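Local coordinates for ethanolamine utilization protein EutL (Clostridium perfringens E str. JGS1987, PDB 4TME) that forms trimeric tiles of the bacterial microcompartment shell for ethanolamine utilization and binds ethanolamine, which probably controls opening of its transport pore, at residues L11-I16 / G37-D42; R66-G71 / E82-L87. All coordinates share one frame; numbering follows the deposited sequence.

How the interactions relate
Both interactions lie in the four-stranded antiparallel sheet of the first BMC domain. Interaction 1 pairs strand 10-16, one of the two outer strands within the chain, with strand 35-41. Interaction 2 joins strand 83-89 to strand 61-67, the other outer strand. Strands 35-41 and 83-89 are neighbours, so the two contacts touch: Ile39 O lies 2.8 Å from Gly85 N, a probable hydrogen bond. Both are largely buried, and both reach the second subunit. Interaction 1 is a strand ladder with a bulge, flanked by apolar side chains and by polar groups that bond to the second subunit. Interaction 2 has a shorter ladder that runs out into a turn and brings a carboxylate to bound ethanolamine.

Interaction 1 (L11-I16 / G37-D42); sequences LSVKII and GLITAD
Leu11, Ser12 and Lys14 bond through the backbone to Thr40 and Leu38 of an antiparallel strand; Val13 and Ile39 between them are a non-hydrogen-bonded pair. Lys14 and Leu38 bond to each other twice. Leu38 N donates to Lys14 O at 2.8 Å. Lys14 N returns a bond to Leu38 O at 3.0 Å. Thr40 N donates to Ser12 O, also at 3.0 Å. Thr40 O accepts Leu11 N at 2.9 Å and, more weakly, Ser12 N at 3.4 Å. Two residues therefore face one, which is a classic beta bulge. It lies in strand 10-16, an outer strand of the chain's four-stranded BMC sheet. The CA of Val13 adds a CH...O contact to Leu38 O.

Apolar contacts flank this ladder. Val13 and Ile39 lie side by side on the face covered by helix 92-106, with Val13 CG2 4.1 Å from Ile39 CG1. Ile39 CG1 is anti to its own backbone nitrogen (chi1 -171°), which lays it alongside the valine. On the other face, the CD1 methyls of Ile16 and Leu38 meet at 4.0 Å, their side chains at a slant.

The polar side chains turn elsewhere. Thr40 OG1 is 3.6 Å from Ser12 CB, but its hydrogen bond goes to Leu79 O. Ser12 OG bonds to Pro214 O of the second subunit. Lys14 NZ bonds to Asn213 O and Gly216 O of that subunit.

Interaction 2 (R66-G71 / E82-L87); sequences RSMYAG and EVIGIL. With ETA (ethanolamine), chain K.
This is a short antiparallel strand pairing that opens into a loop beside an ethanolamine pocket. It joins the end of strand 61-67, an outer strand of the chain's BMC sheet, to the start of strand 83-89. Arg66 and Ile84 form the hydrogen-bonded pair: Arg66 N donates to Ile84 O at 3.0 Å, and Ile84 N to Arg66 O at 2.9 Å. Both bonds are nearly straight. The next link is bent. Met68 N reaches Glu82 O at 3.0 Å from above the carbonyl plane, 63° out of it.

Met68 then folds back over the other segment. Its CG packs 3.5 Å from Glu82 CA. Bends at chi2 and chi3 carry CE to Ile84 CG2, at 3.8 Å. Met68 is also the first residue of a type II beta turn that ends at Gly71.

Glu82 links this turn to the ligand. With CG between the backbone nitrogen and carbonyl carbon (chi1 66°) and the chain extended beyond it, the carboxylate reaches past Gly71 to the ligand. OE2 accepts hydrogen bonds from both ends of ethanolamine: the ligand O at 2.6 Å and the ligand N at 3.0 Å. Asp44 N also donates to OE2, so three partners hold this oxygen. OE1 lies 3.4 Å from Gly71 CA and accepts a bond from Ala72 N. These bonds on both oxygens should limit rotation of the carboxylate. Asp44 and Thr182 also bond the ligand.

Val83 packs against helix 44-57 on one face of the sheet and touches Ala41 of strand 35-41. On the other face, Ile84 packs on Tyr64 of strand 61-67 and on Pro154 of the second subunit.

Interaction 1 (L11-I16 / G37-D42)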
loop_
_atom_site.group_PDB
_atom_site.type_symbol
_atom_site.label_atom_id
_atom_site.label_comp_id
_atom_site.label_asym_id
_atom_site.label_seq_id
_atom_site.Cartn_x
_atom_site.Cartn_y
_atom_site.Cartn_z
ATOM N N LEU C 11 4.613 -20.351 -4.514
ATOM C CA LEU C 11 3.673 -20.758 -3.465
ATOM C C LEU C 11 2.426 -21.468 -3.998
ATOM O O LEU C 11 1.902 -22.368 -3.356
ATOM C CB LEU C 11 3.231 -19.547 -2.628
ATOM C CG LEU C 11 4.374 -18.803 -1.935
ATOM C CD1 LEU C 11 3.882 -17.511 -1.278
ATOM C CD2 LEU C 11 5.070 -19.680 -0.922
ATOM N N SER C 12 1.954 -21.054 -5.163
ATOM C CA SER C 12 0.749 -21.639 -5.726
ATOM C C SER C 12 0.733 -21.479 -7.232
ATOM O O SER C 12 1.295 -20.527 -7.783
ATOM C CB SER C 12 -0.499 -21.010 -5.087
ATOM O OG SER C 12 -1.690 -21.617 -5.551
ATOM N N VAL C 13 0.119 -22.455 -7.891
ATOM C CA VAL C 13 -0.033 -22.461 -9.339
ATOM C C VAL C 13 -1.343 -23.129 -9.678
ATOM O O VAL C 13 -1.641 -24.207 -9.160
ATOM C CB VAL C 13 1.100 -23.223 -10.061
ATOM C CG1 VAL C 13 0.972 -23.063 -11.572
ATOM C CG2 VAL C 13 2.443 -22.751 -9.608
ATOM N N LYS C 14 -2.111 -22.525 -10.574
ATOM C CA LYS C 14 -3.381 -23.127 -11.001
ATOM C C LYS C 14 -3.728 -22.737 -12.434
ATOM O O LYS C 14 -3.223 -21.726 -12.959
ATOM C CB LYS C 14 -4.545 -22.694 -10.074
ATOM C CG LYS C 14 -4.525 -23.256 -8.682
ATOM C CD LYS C 14 -4.914 -24.763 -8.729
ATOM C CE LYS C 14 -4.360 -25.480 -7.569
ATOM N NZ LYS C 14 -4.873 -26.876 -7.548
ATOM N N ILE C 15 -4.580 -23.541 -13.068
ATOM C CA ILE C 15 -5.082 -23.223 -14.398
ATOM C C ILE C 15 -6.595 -23.039 -14.340
ATOM O O ILE C 15 -7.289 -23.760 -13.617
ATOM C CB ILE C 15 -4.718 -24.319 -15.430
ATOM C CG1 ILE C 15 -3.226 -24.215 -15.746
ATOM C CG2 ILE C 15 -5.559 -24.171 -16.733
ATOM C CD1 ILE C 15 -2.711 -25.275 -16.713
ATOM N N ILE C 16 -7.072 -22.031 -15.063
ATOM C CA ILE C 16 -8.491 -21.851 -15.375
ATOM C C ILE C 16 -8.697 -22.160 -16.854
ATOM O O ILE C 16 -8.160 -21.463 -17.723
ATOM C CB ILE C 16 -8.982 -20.396 -15.088
ATOM C CG1 ILE C 16 -8.970 -20.099 -13.604
ATOM C CG2 ILE C 16 -10.389 -20.165 -15.685
ATOM C CD1 ILE C 16 -9.189 -18.603 -13.279
ATOM N N GLY C 37 -3.364 -19.105 -16.695
ATOM C CA GLY C 37 -2.476 -19.743 -15.746
ATOM C C GLY C 37 -2.172 -18.729 -14.659
ATOM O O GLY C 37 -1.809 -17.597 -14.955
ATOM N N LEU C 38 -2.362 -19.145 -13.407
ATOM C CA LEU C 38 -2.230 -18.307 -12.221
ATOM C C LEU C 38 -1.001 -18.735 -11.417
ATOM O O LEU C 38 -0.810 -19.939 -11.183
ATOM C CB LEU C 38 -3.478 -18.436 -11.331
ATOM C CG LEU C 38 -4.887 -18.312 -11.921
ATOM C CD1 LEU C 38 -5.947 -18.684 -10.873
ATOM C CD2 LEU C 38 -5.139 -16.908 -12.430
ATOM N N ILE C 39 -0.212 -17.775 -10.937
ATOM C CA ILE C 39 0.932 -18.101 -10.101
ATOM C C ILE C 39 1.148 -17.055 -9.020
ATOM O O ILE C 39 0.966 -15.855 -9.257
ATOM C CB ILE C 39 2.221 -18.260 -10.959
ATOM C CG1 ILE C 39 3.369 -18.821 -10.120
ATOM C CG2 ILE C 39 2.598 -16.964 -11.649
ATOM C CD1 ILE C 39 4.561 -19.278 -10.996
ATOM N N THR C 40 1.513 -17.523 -7.826
ATOM C CA THR C 40 2.014 -16.643 -6.768
ATOM C C THR C 40 3.340 -17.156 -6.253
ATOM O O THR C 40 3.650 -18.350 -6.343
ATOM C CB THR C 40 1.043 -16.507 -5.571
ATOM O OG1 THR C 40 0.939 -17.750 -4.880
ATOM C CG2 THR C 40 -0.335 -16.071 -6.032
ATOM N N ALA C 41 4.124 -16.244 -5.709
ATOM C CA ALA C 41 5.469 -16.545 -5.256
ATOM C C ALA C 41 5.893 -15.528 -4.193
ATOM O O ALA C 41 5.227 -14.508 -4.016
ATOM C CB ALA C 41 6.428 -16.515 -6.434
ATOM N N ASP C 42 7.005 -15.783 -3.508
ATOM C CA ASP C 42 7.453 -14.857 -2.462
ATOM C C ASP C 42 8.476 -13.820 -2.955
ATOM O O ASP C 42 9.083 -13.120 -2.143
ATOM C CB ASP C 42 8.018 -15.625 -1.279
ATOM C CG ASP C 42 9.318 -16.354 -1.595
ATOM O OD1 ASP C 42 9.851 -16.196 -2.708
ATOM O OD2 ASP C 42 9.784 -17.089 -0.697
#

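Interaction 2 (R66-G71 / E82-L87)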
loop_
_atom_site.group_PDB
_atom_site.type_symbol
_atom_site.label_atom_id
_atom_site.label_comp_id
_atom_site.label_asym_id
_atom_site.label_seq_id
_atom_site.Cartn_x
_atom_site.Cartn_y
_atom_site.Cartn_z
ATOM N N ARG C 66 0.932 -8.171 -10.554
ATOM C CA ARG C 66 0.902 -7.184 -9.466
ATOM C C ARG C 66 1.590 -7.691 -8.211
ATOM O O ARG C 66 1.522 -8.887 -7.894
ATOM C CB ARG C 66 -0.538 -6.806 -9.098
ATOM C CG ARG C 66 -1.368 -6.073 -10.157
ATOM C CD ARG C 66 -0.894 -4.647 -10.389
ATOM N NE ARG C 66 -0.772 -3.870 -9.136
ATOM C CZ ARG C 66 -1.786 -3.360 -8.435
ATOM N NH1 ARG C 66 -3.039 -3.507 -8.838
ATOM N NH2 ARG C 66 -1.548 -2.674 -7.313
ATOM N N SER C 67 2.216 -6.753 -7.496
ATOM C CA SER C 67 2.890 -7.006 -6.233
ATOM C C SER C 67 1.997 -6.712 -5.024
ATOM O O SER C 67 1.096 -5.871 -5.109
ATOM C CB SER C 67 4.159 -6.137 -6.149
ATOM O OG SER C 67 5.020 -6.447 -7.247
ATOM N N MET C 68 2.288 -7.369 -3.908
ATOM C CA MET C 68 1.502 -7.225 -2.682
ATOM C C MET C 68 2.058 -6.144 -1.748
ATOM O O MET C 68 3.289 -6.004 -1.583
ATOM C CB MET C 68 1.444 -8.539 -1.902
ATOM C CG MET C 68 0.914 -9.711 -2.702
ATOM S SD MET C 68 -0.827 -9.522 -3.128
ATOM C CE MET C 68 -0.779 -9.580 -4.881
ATOM N N TYR C 69 1.160 -5.426 -1.074
ATOM C CA TYR C 69 1.608 -4.346 -0.173
ATOM C C TYR C 69 2.446 -4.879 0.979
ATOM O O TYR C 69 2.047 -5.807 1.685
ATOM C CB TYR C 69 0.401 -3.548 0.365
ATOM C CG TYR C 69 -0.331 -2.816 -0.712
ATOM C CD1 TYR C 69 0.215 -1.660 -1.288
ATOM C CD2 TYR C 69 -1.573 -3.249 -1.161
ATOM C CE1 TYR C 69 -0.457 -0.976 -2.272
ATOM C CE2 TYR C 69 -2.258 -2.560 -2.163
ATOM C CZ TYR C 69 -1.681 -1.425 -2.716
ATOM O OH TYR C 69 -2.335 -0.739 -3.704
ATOM N N ALA C 70 3.656 -4.311 1.100
ATOM C CA ALA C 70 4.608 -4.522 2.188
ATOM C C ALA C 70 5.354 -5.848 2.097
ATOM O O ALA C 70 6.106 -6.183 2.997
ATOM C CB ALA C 70 3.922 -4.388 3.558
ATOM N N GLY C 71 5.187 -6.562 0.985
ATOM C CA GLY C 71 6.049 -7.695 0.665
ATOM C C GLY C 71 5.770 -9.015 1.374
ATOM O O GLY C 71 4.925 -9.121 2.276
ATOM N N GLU C 82 4.208 -12.214 -2.353
ATOM C CA GLU C 82 4.203 -10.818 -2.733
ATOM C C GLU C 82 3.980 -10.568 -4.210
ATOM O O GLU C 82 4.255 -9.481 -4.708
ATOM C CB GLU C 82 5.507 -10.149 -2.288
ATOM C CG GLU C 82 6.748 -10.653 -2.980
ATOM C CD GLU C 82 8.028 -9.949 -2.520
ATOM O OE1 GLU C 82 8.127 -9.574 -1.322
ATOM O OE2 GLU C 82 8.952 -9.788 -3.371
ATOM N N VAL C 83 3.439 -11.546 -4.926
ATOM C CA VAL C 83 3.139 -11.338 -6.332
ATOM C C VAL C 83 2.053 -12.297 -6.820
ATOM O O VAL C 83 1.994 -13.451 -6.377
ATOM C CB VAL C 83 4.412 -11.518 -7.208
ATOM C CG1 VAL C 83 4.974 -12.944 -7.118
ATOM C CG2 VAL C 83 4.175 -11.131 -8.656
ATOM N N ILE C 84 1.205 -11.794 -7.711
ATOM C CA ILE C 84 0.302 -12.644 -8.488
ATOM C C ILE C 84 0.558 -12.358 -9.963
ATOM O O ILE C 84 0.653 -11.197 -10.405
ATOM C CB ILE C 84 -1.196 -12.438 -8.139
ATOM C CG1 ILE C 84 -2.028 -13.436 -8.990
ATOM C CG2 ILE C 84 -1.604 -10.957 -8.302
ATOM C CD1 ILE C 84 -3.401 -13.671 -8.525
ATOM N N GLY C 85 0.738 -13.434 -10.730
ATOM C CA GLY C 85 0.930 -13.333 -12.158
ATOM C C GLY C 85 -0.143 -14.138 -12.876
ATOM O O GLY C 85 -0.540 -15.203 -12.388
ATOM N N ILE C 86 -0.643 -13.620 -13.998
ATOM C CA ILE C 86 -1.606 -14.352 -14.811
ATOM C C ILE C 86 -1.161 -14.392 -16.257
ATOM O O ILE C 86 -0.940 -13.353 -16.898
ATOM C CB ILE C 86 -3.034 -13.736 -14.738
ATOM C CG1 ILE C 86 -3.504 -13.691 -13.287
ATOM C CG2 ILE C 86 -4.039 -14.588 -15.579
ATOM C CD1 ILE C 86 -4.895 -13.096 -13.064
ATOM N N LEU C 87 -0.996 -15.615 -16.750
ATOM C CA LEU C 87 -0.742 -15.888 -18.156
ATOM C C LEU C 87 -2.055 -16.196 -18.852
ATOM O O LEU C 87 -2.936 -16.807 -18.253
ATOM C CB LEU C 87 0.195 -17.093 -18.321
ATOM C CG LEU C 87 1.617 -16.933 -17.793
ATOM C CD1 LEU C 87 2.299 -18.305 -17.868
ATOM C CD2 LEU C 87 2.374 -15.933 -18.632
HETATM C CA ETA K . 11.570 -7.205 -3.912
HETATM N N ETA K . 10.168 -7.060 -3.582
HETATM C C ETA K . 12.185 -8.370 -3.149
HETATM O O ETA K . 11.505 -9.579 -3.367
#